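Methyltransferase (Bacteroides thetaiotaomicron, PDB 3FQ6) is a domain of a probable S-adenosylmethionine-dependent methyltransferase related to the tetrapyrrole (corrin/porphyrin) methylases. Local coordinates at residues A40-R44 with A111-D115. Sequence-based numbering, arbitrary orientation.
Sequences AEEHR and AGIDD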
loop_
_atom_site.group_PDB
_atom_site.type_symbol
_atom_site.label_atom_id
_atom_site.label_comp_id
_atom_site.label_asym_id
_atom_site.label_seq_id
_atom_site.Cartn_x
_atom_site.Cartn_y
_atom_site.Cartn_z
ATOM N N ALA A 40 -12.670 -2.820 0.605
ATOM C CA ALA A 40 -12.847 -3.294 1.997
ATOM C C ALA A 40 -13.315 -4.733 2.084
ATOM O O ALA A 40 -13.090 -5.407 3.099
ATOM C CB ALA A 40 -13.845 -2.417 2.740
ATOM N N GLU A 41 -13.995 -5.195 1.040
ATOM C CA GLU A 41 -14.507 -6.566 1.025
ATOM C C GLU A 41 -13.550 -7.574 0.369
ATOM O O GLU A 41 -13.739 -8.796 0.487
ATOM C CB GLU A 41 -15.892 -6.621 0.357
ATOM C CG GLU A 41 -17.009 -5.950 1.195
ATOM C CD GLU A 41 -17.126 -6.538 2.621
ATOM O OE1 GLU A 41 -16.295 -6.199 3.506
ATOM O OE2 GLU A 41 -18.055 -7.339 2.851
ATOM N N GLU A 42 -12.519 -7.049 -0.297
ATOM C CA GLU A 42 -11.649 -7.836 -1.159
ATOM C C GLU A 42 -10.816 -8.856 -0.376
ATOM O O GLU A 42 -10.141 -8.505 0.601
ATOM C CB GLU A 42 -10.739 -6.886 -1.934
ATOM C CG GLU A 42 -9.861 -7.551 -2.916
ATOM C CD GLU A 42 -10.641 -8.450 -3.769
ATOM O OE1 GLU A 42 -11.384 -7.918 -4.613
ATOM O OE2 GLU A 42 -10.554 -9.682 -3.577
ATOM N N HIS A 43 -10.876 -10.110 -0.806
ATOM C CA HIS A 43 -10.103 -11.167 -0.177
ATOM C C HIS A 43 -8.701 -11.283 -0.763
ATOM O O HIS A 43 -7.799 -11.780 -0.070
ATOM C CB HIS A 43 -10.816 -12.524 -0.241
ATOM C CG HIS A 43 -11.901 -12.690 0.784
ATOM N ND1 HIS A 43 -13.099 -11.998 0.730
ATOM C CD2 HIS A 43 -11.978 -13.481 1.883
ATOM C CE1 HIS A 43 -13.863 -12.354 1.749
ATOM N NE2 HIS A 43 -13.211 -13.256 2.462
ATOM N N ARG A 44 -8.513 -10.818 -2.005
ATOM C CA ARG A 44 -7.218 -10.949 -2.674
ATOM C C ARG A 44 -6.269 -9.850 -2.262
ATOM O O ARG A 44 -6.682 -8.737 -2.063
ATOM C CB ARG A 44 -7.334 -10.906 -4.198
ATOM C CG ARG A 44 -7.684 -12.202 -4.837
ATOM C CD ARG A 44 -8.343 -11.970 -6.192
ATOM N NE ARG A 44 -9.493 -11.059 -6.135
ATOM C CZ ARG A 44 -10.223 -10.691 -7.190
ATOM N NH1 ARG A 44 -11.241 -9.867 -7.035
ATOM N NH2 ARG A 44 -9.946 -11.142 -8.408
ATOM N N ALA A 111 -2.498 -6.871 2.245
ATOM C CA ALA A 111 -3.242 -8.126 2.505
ATOM C C ALA A 111 -4.762 -7.994 2.247
ATOM O O ALA A 111 -5.387 -6.940 2.565
ATOM C CB ALA A 111 -3.012 -8.613 3.922
ATOM N N GLY A 112 -5.357 -9.050 1.688
ATOM C CA GLY A 112 -6.793 -9.079 1.551
ATOM C C GLY A 112 -7.498 -9.388 2.860
ATOM O O GLY A 112 -6.876 -9.644 3.889
ATOM N N ILE A 113 -8.813 -9.357 2.813
ATOM C CA ILE A 113 -9.626 -9.742 3.951
ATOM C C ILE A 113 -9.168 -11.099 4.494
ATOM O O ILE A 113 -8.861 -12.033 3.743
ATOM C CB ILE A 113 -11.119 -9.765 3.560
ATOM C CG1 ILE A 113 -11.740 -8.386 3.753
ATOM C CG2 ILE A 113 -11.874 -10.840 4.320
ATOM C CD1 ILE A 113 -12.286 -8.074 5.180
ATOM N N ASP A 114 -9.125 -11.186 5.813
ATOM C CA ASP A 114 -8.647 -12.371 6.483
ATOM C C ASP A 114 -9.796 -13.259 7.008
ATOM O O ASP A 114 -10.373 -12.961 8.057
ATOM C CB ASP A 114 -7.736 -11.927 7.626
ATOM C CG ASP A 114 -7.023 -13.084 8.297
ATOM O OD1 ASP A 114 -6.864 -14.165 7.659
ATOM O OD2 ASP A 114 -6.623 -12.899 9.475
ATOM N N ASP A 115 -10.119 -14.327 6.262
ATOM C CA ASP A 115 -11.077 -15.403 6.650
ATOM C C ASP A 115 -11.525 -16.280 5.452
ATOM O O ASP A 115 -10.915 -16.255 4.368
ATOM C CB ASP A 115 -12.313 -14.895 7.442
ATOM C CG ASP A 115 -13.216 -13.966 6.619
ATOM O OD1 ASP A 115 -14.379 -14.324 6.328
ATOM O OD2 ASP A 115 -12.758 -12.866 6.263
#
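Gly112 meets the backbone of residues 40-44 through its CA, which lies 3.3 Å from His43 O with its hydrogen aimed nearly straight at the oxygen, a geometry that qualifies as a CA-H...O contact. A CB modelled on this glycine would clash with His43 O and Arg44 N, evidence of how closely the two segments pass. At Ile113 the backbone N donates to Glu42 O over 2.7 Å, in the carbonyl plane. The N-H...O angle of 175° makes this bond almost linear. It ties the loop between helix 32-39 and strand 45-50 to the C-terminal tail that leaves strand 105-110, the antiparallel neighbour of 45-50 in the mixed sheet; it thus extends their association past the strand ends, at the protein surface. The Ile113 side chain divides its branches: CG1 rests 3.3 Å from Ala40 O, while CG2 makes a CH-pi contact over one face of the His43 imidazole. CG2 stands 19° off the ring normal, offset toward the rim at NE2, its nearest ring atom at 3.3 Å. With His43 CG anti to the carbonyl carbon, ND1 can reach back to Glu41 O in a weak hydrogen bond. Cut back to an alanine here, the isoleucine side chain would lose both branches, which would probably open a gap beside Ala40 O and leave the imidazole less firmly held in its rotation. Finally, Asp115 brings OD2 to 3.8 Å from His43 NE2. At this length, and with the carboxylate plane inclined 50° to the ring, this is proximity rather than a hydrogen bond.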